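Local coordinates for protein major extracellular endoglucanase (Xanthomonas campestris pv. campestris, PDB 4TUF) that catalyses the endohydrolysis of (1->4)-beta-D-glucosidic linkages in cellulose, lichenin and cereal beta-D-glucans, here as the catalytic domain of a longer cellulase, at residues T70-S74 with I75-R79; Q84-S88 with L89-D93. One frame throughout, in Å; residues are numbered along the deposited sequence.

Contact 1: T70-S74 with I75-R79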
loop_
_atom_site.group_PDB
_atom_site.type_symbol
_atom_site.label_atom_id
_atom_site.label_comp_id
_atom_site.label_asym_id
_atom_site.label_seq_id
_atom_site.Cartn_x
_atom_site.Cartn_y
_atom_site.Cartn_z
ATOM N N THR A 70 8.910 -22.618 -1.743
ATOM C CA THR A 70 9.553 -21.618 -0.901
ATOM C C THR A 70 9.127 -21.821 0.552
ATOM O O THR A 70 7.939 -21.777 0.876
ATOM C CB THR A 70 9.216 -20.186 -1.351
ATOM O OG1 THR A 70 9.819 -19.931 -2.625
ATOM C CG2 THR A 70 9.742 -19.166 -0.343
ATOM N N MET A 71 10.098 -22.068 1.424
ATOM C CA MET A 71 9.798 -22.285 2.833
ATOM C C MET A 71 9.906 -20.984 3.616
ATOM O O MET A 71 10.711 -20.117 3.281
ATOM C CB MET A 71 10.733 -23.342 3.421
ATOM C CG MET A 71 10.517 -24.745 2.856
ATOM S SD MET A 71 8.870 -25.417 3.196
ATOM C CE MET A 71 8.899 -25.527 4.989
ATOM N N PRO A 72 9.076 -20.834 4.657
ATOM C CA PRO A 72 9.148 -19.649 5.518
ATOM C C PRO A 72 10.262 -19.743 6.557
ATOM O O PRO A 72 10.839 -20.815 6.758
ATOM C CB PRO A 72 7.781 -19.635 6.196
ATOM C CG PRO A 72 7.407 -21.074 6.271
ATOM C CD PRO A 72 7.949 -21.711 5.019
ATOM N N ALA A 73 10.558 -18.623 7.207
ATOM C CA ALA A 73 11.549 -18.596 8.275
ATOM C C ALA A 73 11.062 -17.720 9.420
ATOM O O ALA A 73 10.092 -16.973 9.266
ATOM C CB ALA A 73 12.884 -18.094 7.754
ATOM N N SER A 74 11.738 -17.835 10.562
ATOM C CA SER A 74 11.484 -17.027 11.762
ATOM C C SER A 74 10.149 -17.326 12.448
ATOM O O SER A 74 9.745 -16.604 13.359
ATOM C CB SER A 74 11.559 -15.528 11.436
ATOM O OG SER A 74 10.400 -15.085 10.743
ATOM N N ILE A 75 9.462 -18.384 12.033
ATOM C CA ILE A 75 8.208 -18.729 12.687
ATOM C C ILE A 75 8.455 -19.561 13.938
ATOM O O ILE A 75 9.113 -20.600 13.880
ATOM C CB ILE A 75 7.261 -19.507 11.761
ATOM C CG1 ILE A 75 6.990 -18.717 10.481
ATOM C CG2 ILE A 75 5.949 -19.803 12.478
ATOM C CD1 ILE A 75 6.111 -19.454 9.499
ATOM N N ASP A 76 7.932 -19.079 15.063
ATOM C CA ASP A 76 7.877 -19.836 16.311
ATOM C C ASP A 76 6.699 -20.805 16.259
ATOM O O ASP A 76 5.553 -20.406 16.467
ATOM C CB ASP A 76 7.737 -18.881 17.498
ATOM C CG ASP A 76 7.842 -19.580 18.847
ATOM O OD1 ASP A 76 7.558 -20.794 18.948
ATOM O OD2 ASP A 76 8.208 -18.890 19.823
ATOM N N TYR A 77 6.973 -22.077 15.992
ATOM C CA TYR A 77 5.894 -23.036 15.771
ATOM C C TYR A 77 5.239 -23.511 17.071
ATOM O O TYR A 77 4.295 -24.299 17.041
ATOM C CB TYR A 77 6.407 -24.232 14.964
ATOM C CG TYR A 77 6.740 -23.876 13.532
ATOM C CD1 TYR A 77 5.733 -23.587 12.618
ATOM C CD2 TYR A 77 8.056 -23.815 13.095
ATOM C CE1 TYR A 77 6.025 -23.252 11.307
ATOM C CE2 TYR A 77 8.360 -23.479 11.779
ATOM C CZ TYR A 77 7.339 -23.199 10.893
ATOM O OH TYR A 77 7.628 -22.869 9.588
ATOM N N SER A 78 5.730 -23.026 18.210
ATOM C CA SER A 78 5.067 -23.278 19.488
ATOM C C SER A 78 3.817 -22.416 19.593
ATOM O O SER A 78 2.804 -22.836 20.150
ATOM C CB SER A 78 6.000 -22.992 20.663
ATOM O OG SER A 78 7.256 -23.618 20.473
ATOM N N ARG A 79 3.907 -21.204 19.047
ATOM C CA ARG A 79 2.802 -20.256 19.055
ATOM C C ARG A 79 1.974 -20.366 17.787
ATOM O O ARG A 79 0.897 -19.781 17.687
ATOM C CB ARG A 79 3.317 -18.825 19.188
ATOM C CG ARG A 79 4.382 -18.619 20.239
ATOM C CD ARG A 79 4.959 -17.225 20.100
ATOM N NE ARG A 79 6.074 -16.986 21.008
ATOM C CZ ARG A 79 5.931 -16.572 22.261
ATOM N NH1 ARG A 79 4.716 -16.365 22.749
ATOM N NH2 ARG A 79 6.999 -16.374 23.024
#
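Pro72 meets Ile75 through the end of the isoleucine side chain: Ile75 CD1 comes to 3.7 Å from Pro72 CB and lies almost as near Pro72 CG, so it meets the ring at its CB-CG edge. Ile75 gets there because CG1 sits beside its own backbone N, anti to the carbonyl carbon (chi1 -56°), which turns the longer branch back toward the residues before it. The shorter branch goes the other way. Ile75 CG2 stands 3.6 Å above the plane of the Tyr77 ring, off centre toward the rim, and so lies over one face of it. The phenol end of that ring reaches back along the chain until Tyr77 OH is 3.8 Å from Pro72 CG, the two side chains crossing at about a right angle. Ile75 thus touches both the proline and the aromatic ring.

Behind this group the chain turns at Asp76. Its carboxylate accepts from Ser78 N at OD1 over 3.0 Å, an Asx turn, with the donor on the anti side of the oxygen. Arg79 NE forms a salt bridge with Asp76 OD2 at 3.1 Å, approaching from above the carboxylate plane, and also makes a weak bond to Trp38 O. A backbone bond from Arg79 N to Asp76 O, 3.2 Å long, closes the same turn. Further out, Pro72 and Ile75 both lean on Ile91 of helix 88-102, while Ala73 and Ser74 touch Asn31 in another loop.

The chemistry is divided along this surface loop of the barrel domain: a small apolar contact turns inward to the helix, and a carboxylate holds the following turn through both backbone and arginine. The salt bridge would be expected to favour the charged form of Asp76.

Contact 2: Q84-S88 with L89-D93; sequences QGLTS and LQILD
Thr87 and Gln90 bond to each other twice, as a capping box at the start of helix 88-102. Thr87 N donates to Gln90 OE1 over 3.1 Å and nearly straight at the hydrogen (164°), although it comes from above the amide plane. The return bond, Gln90 N to Thr87 OG1, is weak at 3.4 Å. Thr87 has OG1 between its backbone N and carbonyl carbon (chi1 74°), which sets the hydroxyl facing the first turn; the same oxygen has a weak bond to Ser68 O. The first regular helical bonds follow: Ile91 N to Thr87 O at 3.0 Å, lying in the carbonyl plane, and Leu92 N to Ser88 O at 2.9 Å.

Beyond the cap, the end of the Gln90 side chain passes obliquely across Leu86, with Gln90 OE1 3.5 Å from Leu86 CD2. Leu86 CB also packs on Ile91 CG1 at 3.8 Å, a hydrophobic staple between the residue before the N-cap and the fourth residue of the helix. Ser88 turns away from this group and bonds through OG to Thr70 O. Farther along, Leu89 and Leu92 pack against Tyr143 of helix 129-143, and Asp93 forms a salt bridge with Arg142 there.

Side-chain oxygens thus supply partners for one amide of the first turn and for the amide of the N-cap residue itself, consistent with a helix start defined at Thr87, although the Gln90 N bond is weak.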
loop_
_atom_site.group_PDB
_atom_site.type_symbol
_atom_site.label_atom_id
_atom_site.label_comp_id
_atom_site.label_asym_id
_atom_site.label_seq_id
_atom_site.Cartn_x
_atom_site.Cartn_y
_atom_site.Cartn_z
ATOM N N GLN A 84 2.917 -25.332 10.924
ATOM C CA GLN A 84 4.039 -26.261 10.828
ATOM C C GLN A 84 3.959 -27.140 9.580
ATOM O O GLN A 84 2.951 -27.805 9.340
ATOM C CB GLN A 84 4.109 -27.136 12.078
ATOM C CG GLN A 84 5.481 -27.724 12.342
ATOM C CD GLN A 84 5.588 -28.331 13.720
ATOM O OE1 GLN A 84 4.599 -28.413 14.456
ATOM N NE2 GLN A 84 6.790 -28.762 14.082
ATOM N N GLY A 85 5.029 -27.133 8.790
ATOM C CA GLY A 85 5.084 -27.918 7.568
ATOM C C GLY A 85 4.618 -27.170 6.330
ATOM O O GLY A 85 4.985 -27.521 5.210
ATOM N N LEU A 86 3.810 -26.134 6.527
ATOM C CA LEU A 86 3.261 -25.376 5.407
ATOM C C LEU A 86 4.332 -24.613 4.639
ATOM O O LEU A 86 5.286 -24.107 5.228
ATOM C CB LEU A 86 2.199 -24.394 5.898
ATOM C CG LEU A 86 0.972 -25.003 6.572
ATOM C CD1 LEU A 86 -0.079 -23.931 6.834
ATOM C CD2 LEU A 86 0.405 -26.135 5.728
ATOM N N THR A 87 4.172 -24.537 3.322
ATOM C CA THR A 87 5.017 -23.676 2.507
ATOM C C THR A 87 4.504 -22.251 2.645
ATOM O O THR A 87 3.371 -22.039 3.071
ATOM C CB THR A 87 5.020 -24.102 1.029
ATOM O OG1 THR A 87 3.777 -23.744 0.414
ATOM C CG2 THR A 87 5.210 -25.600 0.914
ATOM N N SER A 88 5.328 -21.273 2.293
ATOM C CA SER A 88 4.934 -19.874 2.428
ATOM C C SER A 88 3.693 -19.551 1.594
ATOM O O SER A 88 2.883 -18.716 1.977
ATOM C CB SER A 88 6.088 -18.953 2.034
ATOM O OG SER A 88 6.405 -19.084 0.661
ATOM N N LEU A 89 3.550 -20.210 0.453
ATOM C CA LEU A 89 2.359 -20.036 -0.368
ATOM C C LEU A 89 1.117 -20.474 0.401
ATOM O O LEU A 89 0.100 -19.780 0.418
ATOM C CB LEU A 89 2.481 -20.825 -1.671
ATOM C CG LEU A 89 1.279 -20.742 -2.614
ATOM C CD1 LEU A 89 0.949 -19.294 -2.958
ATOM C CD2 LEU A 89 1.553 -21.538 -3.873
ATOM N N GLN A 90 1.215 -21.626 1.054
ATOM C CA GLN A 90 0.100 -22.151 1.829
ATOM C C GLN A 90 -0.183 -21.294 3.060
ATOM O O GLN A 90 -1.304 -21.278 3.562
ATOM C CB GLN A 90 0.373 -23.597 2.234
ATOM C CG GLN A 90 0.409 -24.550 1.054
ATOM C CD GLN A 90 0.990 -25.900 1.413
ATOM O OE1 GLN A 90 1.672 -26.047 2.427
ATOM N NE2 GLN A 90 0.723 -26.898 0.580
ATOM N N ILE A 91 0.824 -20.574 3.543
ATOM C CA ILE A 91 0.612 -19.691 4.682
ATOM C C ILE A 91 -0.086 -18.417 4.204
ATOM O O ILE A 91 -0.982 -17.903 4.872
ATOM C CB ILE A 91 1.938 -19.361 5.407
ATOM C CG1 ILE A 91 2.539 -20.639 5.998
ATOM C CG2 ILE A 91 1.713 -18.350 6.525
ATOM C CD1 ILE A 91 3.829 -20.420 6.775
ATOM N N LEU A 92 0.309 -17.926 3.033
ATOM C CA LEU A 92 -0.379 -16.799 2.413
ATOM C C LEU A 92 -1.840 -17.170 2.175
ATOM O O LEU A 92 -2.746 -16.406 2.517
ATOM C CB LEU A 92 0.301 -16.397 1.103
ATOM C CG LEU A 92 -0.264 -15.195 0.337
ATOM C CD1 LEU A 92 -0.283 -13.953 1.218
ATOM C CD2 LEU A 92 0.531 -14.935 -0.954
ATOM N N ASP A 93 -2.059 -18.353 1.606
ATOM C CA ASP A 93 -3.406 -18.860 1.383
ATOM C C ASP A 93 -4.223 -18.812 2.669
ATOM O O ASP A 93 -5.356 -18.330 2.681
ATOM C CB ASP A 93 -3.368 -20.293 0.844
ATOM C CG ASP A 93 -2.925 -20.365 -0.608
ATOM O OD1 ASP A 93 -2.727 -19.298 -1.238
ATOM O OD2 ASP A 93 -2.792 -21.496 -1.125
#

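In the fold
After strand 56-61 of the TIM barrel, the chain enters the long loop that leads to helix 88-102. Contact 1 comes first, where residues 70-75 run extended and the chain then turns at 76-79; contact 2 follows where the loop ends and the helix starts. They are in series, neither enclosing nor crossing the other, with centres about 10 Å apart. They meet directly: Thr70 O lies 3.0 Å from Ser88 N, a probable hydrogen bond, Tyr77 packs against Gln84, and Pro72 touches the carbonyl of Leu86. The middle of the loop, residues 70-77, is thereby packed against its last residues and the first turn of the helix.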